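Local coordinates for protein designed CISK-PX domain (Synthetic construct, PDB 4OXW) that is a computationally designed PX domain that probably binds membrane phosphoinositides, as natural PX domains do, by way of a basic pocket, at residues D14-G19 with A40-Y45; V26-K31 with E82-G87; S46-L51 with Q86-Y91. One frame throughout, in Å; residues are numbered along the deposited sequence.

Contact 1: D14-G19 with A40-Y45. With SO4 (sulfate ion), chain B; SO4 (sulfate ion), chain C.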
loop_
_atom_site.group_PDB
_atom_site.type_symbol
_atom_site.label_atom_id
_atom_site.label_comp_id
_atom_site.label_asym_id
_atom_site.label_seq_id
_atom_site.Cartn_x
_atom_site.Cartn_y
_atom_site.Cartn_z
ATOM N N ASP A 14 3.569 3.215 -9.796
ATOM C CA ASP A 14 4.542 2.193 -10.159
ATOM C C ASP A 14 4.940 1.321 -9.008
ATOM O O ASP A 14 4.799 1.721 -7.841
ATOM C CB ASP A 14 5.843 2.837 -10.615
ATOM C CG ASP A 14 5.645 3.877 -11.658
ATOM O OD1 ASP A 14 5.413 3.494 -12.825
ATOM O OD2 ASP A 14 5.740 5.068 -11.300
ATOM N N PHE A 15 5.473 0.149 -9.354
ATOM C CA PHE A 15 6.273 -0.664 -8.451
ATOM C C PHE A 15 7.743 -0.630 -8.911
ATOM O O PHE A 15 8.060 -0.257 -10.067
ATOM C CB PHE A 15 5.731 -2.085 -8.365
ATOM C CG PHE A 15 5.824 -2.856 -9.615
ATOM C CD1 PHE A 15 7.027 -3.361 -10.036
ATOM C CD2 PHE A 15 4.709 -3.064 -10.399
ATOM C CE1 PHE A 15 7.111 -4.074 -11.232
ATOM C CE2 PHE A 15 4.783 -3.788 -11.561
ATOM C CZ PHE A 15 5.988 -4.274 -11.994
ATOM N N GLU A 16 8.638 -0.962 -7.998
ATOM C CA GLU A 16 10.070 -0.916 -8.259
ATOM C C GLU A 16 10.704 -2.097 -7.550
ATOM O O GLU A 16 10.286 -2.478 -6.455
ATOM C CB GLU A 16 10.663 0.371 -7.696
ATOM C CG GLU A 16 10.167 1.605 -8.430
ATOM C CD GLU A 16 10.662 2.907 -7.856
ATOM O OE1 GLU A 16 11.554 2.876 -6.976
ATOM O OE2 GLU A 16 10.147 3.961 -8.302
ATOM N N LYS A 17 11.733 -2.676 -8.150
ATOM C CA LYS A 17 12.441 -3.779 -7.499
ATOM C C LYS A 17 13.764 -3.290 -6.988
ATOM O O LYS A 17 14.559 -2.765 -7.752
ATOM C CB LYS A 17 12.645 -4.938 -8.457
ATOM C CG LYS A 17 11.422 -5.243 -9.305
ATOM C CD LYS A 17 11.437 -6.676 -9.819
ATOM C CE LYS A 17 10.431 -6.879 -10.942
ATOM N NZ LYS A 17 10.214 -8.313 -11.296
ATOM N N GLU A 18 13.984 -3.455 -5.691
ATOM C CA GLU A 18 15.145 -2.901 -5.019
ATOM C C GLU A 18 15.873 -4.050 -4.358
ATOM O O GLU A 18 15.275 -5.089 -4.062
ATOM C CB GLU A 18 14.718 -1.873 -3.957
ATOM C CG GLU A 18 13.594 -0.937 -4.399
ATOM C CD GLU A 18 13.185 0.052 -3.318
ATOM O OE1 GLU A 18 12.129 0.715 -3.466
ATOM O OE2 GLU A 18 13.928 0.169 -2.319
ATOM N N GLY A 19 17.172 -3.870 -4.146
ATOM C CA GLY A 19 17.949 -4.821 -3.366
ATOM C C GLY A 19 19.233 -5.286 -4.021
ATOM O O GLY A 19 20.156 -4.498 -4.240
ATOM N N ALA A 40 5.992 11.171 -1.950
ATOM C CA ALA A 40 5.877 9.736 -2.199
ATOM C C ALA A 40 6.476 8.969 -1.036
ATOM O O ALA A 40 7.435 9.416 -0.412
ATOM C CB ALA A 40 6.623 9.389 -3.470
ATOM N N VAL A 41 5.933 7.786 -0.777
ATOM C CA VAL A 41 6.498 6.854 0.178
ATOM C C VAL A 41 6.569 5.545 -0.585
ATOM O O VAL A 41 5.813 5.316 -1.543
ATOM C CB VAL A 41 5.686 6.678 1.480
ATOM C CG1 VAL A 41 5.700 8.014 2.263
ATOM C CG2 VAL A 41 4.262 6.221 1.206
ATOM N N TYR A 42 7.455 4.682 -0.128
ATOM C CA TYR A 42 7.584 3.387 -0.748
ATOM C C TYR A 42 7.243 2.320 0.254
ATOM O O TYR A 42 7.795 2.328 1.367
ATOM C CB TYR A 42 9.044 3.205 -1.220
ATOM C CG TYR A 42 9.385 4.187 -2.273
ATOM C CD1 TYR A 42 9.264 3.865 -3.583
ATOM C CD2 TYR A 42 9.750 5.478 -1.936
ATOM C CE1 TYR A 42 9.547 4.797 -4.556
ATOM C CE2 TYR A 42 10.021 6.416 -2.895
ATOM C CZ TYR A 42 9.925 6.057 -4.214
ATOM O OH TYR A 42 10.191 6.977 -5.205
ATOM N N ARG A 43 6.424 1.346 -0.131
ATOM C CA ARG A 43 5.956 0.310 0.784
ATOM C C ARG A 43 5.886 -1.034 0.122
ATOM O O ARG A 43 5.404 -1.185 -1.003
ATOM C CB ARG A 43 4.549 0.648 1.344
ATOM C CG ARG A 43 4.535 1.971 2.092
ATOM C CD ARG A 43 5.192 1.842 3.483
ATOM N NE ARG A 43 5.116 3.127 4.181
ATOM C CZ ARG A 43 6.123 3.917 4.451
ATOM N NH1 ARG A 43 7.369 3.598 4.103
ATOM N NH2 ARG A 43 5.909 5.071 5.079
ATOM N N ARG A 44 6.297 -2.043 0.850
ATOM C CA ARG A 44 6.163 -3.437 0.397
ATOM C C ARG A 44 4.792 -3.994 0.696
ATOM O O ARG A 44 4.083 -3.481 1.570
ATOM C CB ARG A 44 7.215 -4.339 1.157
ATOM C CG ARG A 44 8.642 -3.955 0.975
ATOM C CD ARG A 44 9.495 -4.668 2.028
ATOM N NE ARG A 44 9.362 -6.112 1.877
ATOM C CZ ARG A 44 9.578 -6.985 2.855
ATOM N NH1 ARG A 44 9.952 -6.563 4.067
ATOM N NH2 ARG A 44 9.446 -8.286 2.625
ATOM N N TYR A 45 4.413 -5.079 0.033
ATOM C CA TYR A 45 3.154 -5.743 0.315
ATOM C C TYR A 45 3.048 -6.075 1.798
ATOM O O TYR A 45 1.991 -5.918 2.414
ATOM C CB TYR A 45 2.973 -7.060 -0.474
ATOM C CG TYR A 45 1.713 -7.792 -0.099
ATOM C CD1 TYR A 45 0.475 -7.437 -0.636
ATOM C CD2 TYR A 45 1.733 -8.873 0.800
ATOM C CE1 TYR A 45 -0.688 -8.106 -0.286
ATOM C CE2 TYR A 45 0.578 -9.516 1.152
ATOM C CZ TYR A 45 -0.634 -9.136 0.637
ATOM O OH TYR A 45 -1.792 -9.796 0.976
HETATM S S SO4 B . 6.888 -8.721 0.324
HETATM O O1 SO4 B . 6.488 -8.689 -1.126
HETATM O O2 SO4 B . 8.375 -8.877 0.238
HETATM O O3 SO4 B . 6.430 -7.627 1.208
HETATM O O4 SO4 B . 6.219 -9.902 0.888
HETATM S S SO4 C . 10.134 -9.914 6.264
HETATM O O1 SO4 C . 10.033 -10.354 4.851
HETATM O O2 SO4 C . 11.451 -10.311 6.833
HETATM O O3 SO4 C . 10.026 -8.428 6.368
HETATM O O4 SO4 C . 9.043 -10.533 7.056
#
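With chi1 of -67° in Glu16 and -64° in Tyr42, each CG lies beside its own backbone N, and the two side chains lean toward one another above the strand that separates them. Beyond CG the Glu16 chain is extended, so its carboxylate arrives at one ring carbon: OE1 of Glu16 lies 3.7 Å from CE1 of Tyr42. Carboxylate and ring planes are inclined by 48°, and the touch is van der Waals. The poorly ordered Glu18 adds a looser approach, its OE1 standing 4.3 Å from Tyr42 CD1. Strands 9-18 and 37-44 are the two outer strands of a three-stranded antiparallel sheet, and these side chains meet across strand 25-34, where Tyr42 also rests on Lys29 and Glu18 on Met27. Segment 40-45 ends in the Arg-Arg-Tyr sequence characteristic of PX domains, where an arginine contributes to phosphoinositide binding. At its edge the Arg44 guanidinium holds two sulfate ions, probably from the crystallisation liquor, perhaps where natural PX domains bind phosphate. NH2 of Arg44 is shared, 2.7 Å from O2 of the chain B sulfate and 3.1 Å from O1 of the chain C sulfate, while Arg44 NH1 reaches O3 of the latter at 3.0 Å.

Contact 2: V26-K31 with E82-G87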
loop_
_atom_site.group_PDB
_atom_site.type_symbol
_atom_site.label_atom_id
_atom_site.label_comp_id
_atom_site.label_asym_id
_atom_site.label_seq_id
_atom_site.Cartn_x
_atom_site.Cartn_y
_atom_site.Cartn_z
ATOM N N VAL A 26 9.917 -6.133 -3.855
ATOM C CA VAL A 26 9.163 -5.224 -4.700
ATOM C C VAL A 26 8.553 -4.200 -3.741
ATOM O O VAL A 26 7.960 -4.571 -2.733
ATOM C CB VAL A 26 8.037 -5.946 -5.423
ATOM C CG1 VAL A 26 7.088 -4.987 -6.127
ATOM C CG2 VAL A 26 8.578 -6.960 -6.427
ATOM N N MET A 27 8.762 -2.947 -4.072
ATOM C CA MET A 27 8.167 -1.830 -3.358
ATOM C C MET A 27 7.230 -1.068 -4.265
ATOM O O MET A 27 7.430 -0.980 -5.470
ATOM C CB MET A 27 9.245 -0.912 -2.837
ATOM C CG MET A 27 10.181 -1.609 -1.877
ATOM S SD MET A 27 10.366 -0.667 -0.364
ATOM C CE MET A 27 11.638 -1.681 0.402
ATOM N N TYR A 28 6.172 -0.532 -3.669
ATOM C CA TYR A 28 5.128 0.186 -4.381
ATOM C C TYR A 28 5.294 1.644 -4.025
ATOM O O TYR A 28 5.432 1.966 -2.854
ATOM C CB TYR A 28 3.695 -0.338 -4.000
ATOM C CG TYR A 28 3.552 -1.798 -4.422
ATOM C CD1 TYR A 28 3.129 -2.133 -5.702
ATOM C CD2 TYR A 28 3.938 -2.820 -3.586
ATOM C CE1 TYR A 28 3.078 -3.442 -6.139
ATOM C CE2 TYR A 28 3.883 -4.151 -3.998
ATOM C CZ TYR A 28 3.489 -4.462 -5.312
ATOM O OH TYR A 28 3.427 -5.787 -5.793
ATOM N N LYS A 29 5.354 2.499 -5.042
ATOM C CA LYS A 29 5.494 3.927 -4.838
ATOM C C LYS A 29 4.111 4.550 -4.655
ATOM O O LYS A 29 3.312 4.577 -5.586
ATOM C CB LYS A 29 6.202 4.539 -6.054
ATOM C CG LYS A 29 6.314 6.034 -5.961
ATOM C CD LYS A 29 6.988 6.633 -7.181
ATOM C CE LYS A 29 7.258 8.117 -6.927
ATOM N NZ LYS A 29 7.843 8.791 -8.136
ATOM N N ILE A 30 3.810 5.008 -3.440
ATOM C CA ILE A 30 2.539 5.670 -3.161
ATOM C C ILE A 30 2.752 7.207 -3.261
ATOM O O ILE A 30 3.560 7.780 -2.510
ATOM C CB ILE A 30 1.989 5.335 -1.781
ATOM C CG1 ILE A 30 2.042 3.808 -1.507
ATOM C CG2 ILE A 30 0.574 5.915 -1.619
ATOM C CD1 ILE A 30 1.665 3.437 -0.092
ATOM N N LYS A 31 2.046 7.830 -4.189
ATOM C CA LYS A 31 2.037 9.302 -4.345
ATOM C C LYS A 31 0.887 9.847 -3.497
ATOM O O LYS A 31 -0.242 9.350 -3.567
ATOM C CB LYS A 31 1.861 9.701 -5.826
ATOM C CG LYS A 31 3.131 9.496 -6.650
ATOM C CD LYS A 31 2.978 9.918 -8.110
ATOM C CE LYS A 31 2.162 11.193 -8.307
ATOM N NZ LYS A 31 2.132 11.580 -9.756
ATOM N N GLU A 82 1.478 -6.120 -11.716
ATOM C CA GLU A 82 0.595 -5.069 -12.143
ATOM C C GLU A 82 -0.795 -5.137 -11.505
ATOM O O GLU A 82 -1.367 -4.113 -11.148
ATOM C CB GLU A 82 0.397 -5.065 -13.661
ATOM C CG GLU A 82 1.629 -4.751 -14.474
ATOM C CD GLU A 82 2.188 -3.352 -14.293
ATOM O OE1 GLU A 82 1.501 -2.456 -13.760
ATOM O OE2 GLU A 82 3.380 -3.193 -14.627
ATOM N N LYS A 83 -1.342 -6.355 -11.376
ATOM C CA LYS A 83 -2.651 -6.561 -10.752
ATOM C C LYS A 83 -2.601 -6.287 -9.260
ATOM O O LYS A 83 -3.535 -5.669 -8.737
ATOM C CB LYS A 83 -3.148 -7.987 -10.969
ATOM C CG LYS A 83 -4.504 -8.228 -10.305
ATOM C CD LYS A 83 -4.945 -9.698 -10.365
ATOM C CE LYS A 83 -6.299 -9.911 -9.699
ATOM N NZ LYS A 83 -6.798 -11.303 -9.929
ATOM N N ARG A 84 -1.533 -6.714 -8.587
ATOM C CA ARG A 84 -1.366 -6.388 -7.157
ATOM C C ARG A 84 -1.254 -4.852 -6.956
ATOM O O ARG A 84 -1.868 -4.315 -6.063
ATOM C CB ARG A 84 -0.145 -7.078 -6.582
ATOM C CG ARG A 84 0.142 -6.728 -5.146
ATOM C CD ARG A 84 1.217 -7.594 -4.536
ATOM N NE ARG A 84 0.693 -8.820 -3.930
ATOM C CZ ARG A 84 1.437 -9.686 -3.246
ATOM N NH1 ARG A 84 2.722 -9.497 -3.106
ATOM N NH2 ARG A 84 0.880 -10.733 -2.631
ATOM N N LYS A 85 -0.472 -4.189 -7.791
ATOM C CA LYS A 85 -0.349 -2.722 -7.734
ATOM C C LYS A 85 -1.735 -2.087 -7.776
ATOM O O LYS A 85 -2.084 -1.194 -6.948
ATOM C CB LYS A 85 0.510 -2.209 -8.885
ATOM C CG LYS A 85 0.638 -0.689 -8.816
ATOM C CD LYS A 85 1.582 -0.150 -9.889
ATOM C CE LYS A 85 0.993 -0.507 -11.244
ATOM N NZ LYS A 85 1.726 0.185 -12.342
ATOM N N GLN A 86 -2.546 -2.491 -8.752
ATOM C CA GLN A 86 -3.879 -1.948 -8.916
ATOM C C GLN A 86 -4.772 -2.178 -7.707
ATOM O O GLN A 86 -5.500 -1.297 -7.263
ATOM C CB GLN A 86 -4.528 -2.578 -10.126
ATOM C CG GLN A 86 -3.801 -2.328 -11.413
ATOM C CD GLN A 86 -4.411 -3.119 -12.570
ATOM O OE1 GLN A 86 -5.584 -3.535 -12.509
ATOM N NE2 GLN A 86 -3.617 -3.341 -13.625
ATOM N N GLY A 87 -4.670 -3.383 -7.162
ATOM C CA GLY A 87 -5.468 -3.721 -5.971
ATOM C C GLY A 87 -5.042 -2.983 -4.744
ATOM O O GLY A 87 -5.887 -2.562 -3.922
HETATM O O HOH W 1 4.671 -7.550 -4.139
#
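Arg84 approaches the phenol of Tyr28 along its aliphatic chain, each carbon coming nearer than the last. CB of Arg84 is 3.9 Å from Tyr28 OH; CG of Arg84, anti to the backbone N (chi1 176°), closes to 3.5 Å from the same oxygen. CD of Arg84 then comes to 3.1 Å from Tyr28 OH, close for a carbon and an oxygen. At this point the chain bends (chi3 -89°), carrying the guanidinium past the phenol with its plane 68° from that of the ring. The charged end therefore meets Tyr28 indirectly: a water lying in both planes, at the edge of each group, accepts from Arg84 NH1 at 2.9 Å and is hydrogen-bonded to Tyr28 OH at 2.7 Å. NH2 of Arg84 is held by the carbonyl O of Pro68, and the group makes a cation-pi contact with Tyr45. The Tyr28-Arg84 contact is part of the packing of helix 78-96 on the three-stranded sheet, with Tyr28 projecting from the central strand. Arg84 is probably the counterpart of the helix arginine that lines the phosphoinositide pocket in natural PX domains; between nearest atoms, its side chain is about 4 Å from a bound sulfate. Further back on the ring, Tyr28 CE1 rests 3.8 Å from CA of Lys85, against the helix backbone. The Lys85 side chain leads away to its own partners: NZ of Lys85 forms a salt bridge of 3.0 Å to the syn lone pair of Glu82 OE1 and also bonds Pro13 O.

Contact 3: S46-L51 with Q86-Y91. With SO4 (sulfate ion), chain B.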
loop_
_atom_site.group_PDB
_atom_site.type_symbol
_atom_site.label_atom_id
_atom_site.label_comp_id
_atom_site.label_asym_id
_atom_site.label_seq_id
_atom_site.Cartn_x
_atom_site.Cartn_y
_atom_site.Cartn_z
ATOM N N SER A 46 4.147 -6.528 2.389
ATOM C CA SER A 46 4.125 -6.907 3.824
ATOM C C SER A 46 3.855 -5.711 4.711
ATOM O O SER A 46 3.308 -5.876 5.803
ATOM C CB SER A 46 5.422 -7.587 4.238
ATOM O OG SER A 46 6.548 -6.777 4.011
ATOM N N ASP A 47 4.246 -4.505 4.276
ATOM C CA ASP A 47 3.864 -3.281 5.025
ATOM C C ASP A 47 2.347 -3.065 4.996
ATOM O O ASP A 47 1.707 -2.756 6.030
ATOM C CB ASP A 47 4.563 -2.057 4.526
ATOM C CG ASP A 47 6.085 -2.158 4.587
ATOM O OD1 ASP A 47 6.590 -2.669 5.595
ATOM O OD2 ASP A 47 6.718 -1.596 3.681
ATOM N N PHE A 48 1.750 -3.179 3.825
ATOM C CA PHE A 48 0.308 -3.110 3.678
ATOM C C PHE A 48 -0.403 -4.176 4.494
ATOM O O PHE A 48 -1.428 -3.916 5.104
ATOM C CB PHE A 48 -0.166 -3.306 2.251
ATOM C CG PHE A 48 0.063 -2.149 1.324
ATOM C CD1 PHE A 48 -0.971 -1.236 1.075
ATOM C CD2 PHE A 48 1.247 -1.998 0.627
ATOM C CE1 PHE A 48 -0.777 -0.206 0.168
ATOM C CE2 PHE A 48 1.445 -0.955 -0.282
ATOM C CZ PHE A 48 0.412 -0.062 -0.518
ATOM N N TYR A 49 0.160 -5.385 4.538
ATOM C CA TYR A 49 -0.449 -6.491 5.269
ATOM C C TYR A 49 -0.458 -6.226 6.787
ATOM O O TYR A 49 -1.477 -6.449 7.436
ATOM C CB TYR A 49 0.324 -7.766 4.958
ATOM C CG TYR A 49 -0.297 -9.020 5.530
ATOM C CD1 TYR A 49 -1.229 -9.750 4.807
ATOM C CD2 TYR A 49 0.093 -9.472 6.766
ATOM C CE1 TYR A 49 -1.804 -10.888 5.339
ATOM C CE2 TYR A 49 -0.452 -10.617 7.294
ATOM C CZ TYR A 49 -1.393 -11.313 6.582
ATOM O OH TYR A 49 -1.908 -12.461 7.140
ATOM N N TRP A 50 0.656 -5.730 7.313
ATOM C CA TRP A 50 0.750 -5.347 8.721
ATOM C C TRP A 50 -0.252 -4.221 9.041
ATOM O O TRP A 50 -0.990 -4.330 10.042
ATOM C CB TRP A 50 2.174 -4.931 9.099
ATOM C CG TRP A 50 2.409 -4.873 10.604
ATOM C CD1 TRP A 50 2.810 -5.898 11.414
ATOM C CD2 TRP A 50 2.245 -3.739 11.440
ATOM N NE1 TRP A 50 2.893 -5.459 12.724
ATOM C CE2 TRP A 50 2.570 -4.135 12.767
ATOM C CE3 TRP A 50 1.849 -2.428 11.211
ATOM C CZ2 TRP A 50 2.500 -3.265 13.836
ATOM C CZ3 TRP A 50 1.803 -1.560 12.266
ATOM C CH2 TRP A 50 2.120 -1.983 13.573
ATOM N N LEU A 51 -0.296 -3.177 8.199
ATOM C CA LEU A 51 -1.241 -2.073 8.384
ATOM C C LEU A 51 -2.667 -2.642 8.460
ATOM O O LEU A 51 -3.466 -2.305 9.350
ATOM C CB LEU A 51 -1.149 -1.092 7.218
ATOM C CG LEU A 51 -2.244 -0.041 7.243
ATOM C CD1 LEU A 51 -2.008 0.903 8.417
ATOM C CD2 LEU A 51 -2.246 0.710 5.931
ATOM N N GLN A 86 -2.546 -2.491 -8.752
ATOM C CA GLN A 86 -3.879 -1.948 -8.916
ATOM C C GLN A 86 -4.772 -2.178 -7.707
ATOM O O GLN A 86 -5.500 -1.297 -7.263
ATOM C CB GLN A 86 -4.528 -2.578 -10.126
ATOM C CG GLN A 86 -3.801 -2.328 -11.413
ATOM C CD GLN A 86 -4.411 -3.119 -12.570
ATOM O OE1 GLN A 86 -5.584 -3.535 -12.509
ATOM N NE2 GLN A 86 -3.617 -3.341 -13.625
ATOM N N GLY A 87 -4.670 -3.383 -7.162
ATOM C CA GLY A 87 -5.468 -3.721 -5.971
ATOM C C GLY A 87 -5.042 -2.983 -4.744
ATOM O O GLY A 87 -5.887 -2.562 -3.922
ATOM N N LEU A 88 -3.727 -2.832 -4.563
ATOM C CA LEU A 88 -3.206 -2.083 -3.406
ATOM C C LEU A 88 -3.563 -0.607 -3.523
ATOM O O LEU A 88 -3.830 0.048 -2.533
ATOM C CB LEU A 88 -1.689 -2.217 -3.325
ATOM C CG LEU A 88 -1.179 -3.604 -2.908
ATOM C CD1 LEU A 88 0.331 -3.663 -2.952
ATOM C CD2 LEU A 88 -1.628 -3.960 -1.486
ATOM N N GLU A 89 -3.609 -0.100 -4.751
ATOM C CA GLU A 89 -4.055 1.284 -4.994
ATOM C C GLU A 89 -5.527 1.492 -4.582
ATOM O O GLU A 89 -5.859 2.429 -3.855
ATOM C CB GLU A 89 -3.840 1.696 -6.455
ATOM C CG GLU A 89 -4.340 3.098 -6.761
ATOM C CD GLU A 89 -4.058 3.496 -8.200
ATOM O OE1 GLU A 89 -4.743 2.934 -9.075
ATOM O OE2 GLU A 89 -3.150 4.331 -8.449
ATOM N N LYS A 90 -6.397 0.599 -5.012
ATOM C CA LYS A 90 -7.830 0.667 -4.632
ATOM C C LYS A 90 -7.947 0.551 -3.121
ATOM O O LYS A 90 -8.714 1.285 -2.464
ATOM C CB LYS A 90 -8.610 -0.459 -5.340
ATOM C CG LYS A 90 -10.061 -0.528 -4.904
ATOM C CD LYS A 90 -10.838 -1.443 -5.847
ATOM C CE LYS A 90 -12.179 -1.870 -5.251
ATOM N NZ LYS A 90 -12.885 -2.899 -6.084
ATOM N N TYR A 91 -7.156 -0.345 -2.520
ATOM C CA TYR A 91 -7.179 -0.521 -1.056
ATOM C C TYR A 91 -6.857 0.774 -0.291
ATOM O O TYR A 91 -7.635 1.240 0.556
ATOM C CB TYR A 91 -6.184 -1.586 -0.652
ATOM C CG TYR A 91 -6.117 -1.843 0.842
ATOM C CD1 TYR A 91 -7.030 -2.703 1.452
ATOM C CD2 TYR A 91 -5.121 -1.269 1.626
ATOM C CE1 TYR A 91 -6.992 -2.923 2.825
ATOM C CE2 TYR A 91 -5.047 -1.499 2.988
ATOM C CZ TYR A 91 -5.995 -2.307 3.592
ATOM O OH TYR A 91 -5.907 -2.507 4.943
HETATM S S SO4 B . 6.888 -8.721 0.324
HETATM O O1 SO4 B . 6.488 -8.689 -1.126
HETATM O O2 SO4 B . 8.375 -8.877 0.238
HETATM O O3 SO4 B . 6.430 -7.627 1.208
HETATM O O4 SO4 B . 6.219 -9.902 0.888
#
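Leu88 presses a methyl group onto the Phe48 ring, the closest apolar meeting of these two helix segments. CD2 of Leu88 sits 3.9 Å from the centroid of the Phe48 ring and 18° off its normal, a CH-pi contact over the face, displaced toward the CG-CD1 side of the ring. The second methyl and the Leu88 CB extend the cover: Leu88 CD1 is 4.0 Å from Phe48 CE2. Phe48 takes this position with CG beside its backbone N (chi1 -74°). Tyr91 is looser, its CD2 standing 4.2 Å from Phe48 CD1 at the edge of the Phe48 ring, while its hydroxyl bonds His52 ND1. Were Phe48 an alanine, the Leu88 methyls would probably be left facing a gap, and the ring edge near Tyr91 CD2 would be gone. Ser46 takes no part in this packing; its backbone N, in the first turn of helix 45-58, donates to O3 of the chain B sulfate at 2.8 Å. The apolar cluster lies in the core between helices and sheet, with Phe110 of helix 105-112 edge-to-face on Phe48, Ile30 of strand 25-34 also against Phe48, and Ile12 of strand 9-18 touching both Phe48 and Leu88.

In the fold
Contacts 1 and 2 share one sheet, their centres about 7 Å apart: strand 25-34 lies between the strands of contact 1, tied to them by backbone pairs such as Glu16 N to Met27 O at 2.8 Å. Contact 3 uses the same helix as contact 2, about 8 Å away centre to centre, and Tyr28 CE2 packs 3.7 Å from Leu88 CD1 where they join. Contacts 1 and 3 are further apart, about 12 Å between centres, yet follow each other through the strand-to-helix junction and both reach the chain B sulfate, through Arg44 and Ser46. With Arg84 of contact 2 nearby, this anion site probably marks the phosphoinositide pocket.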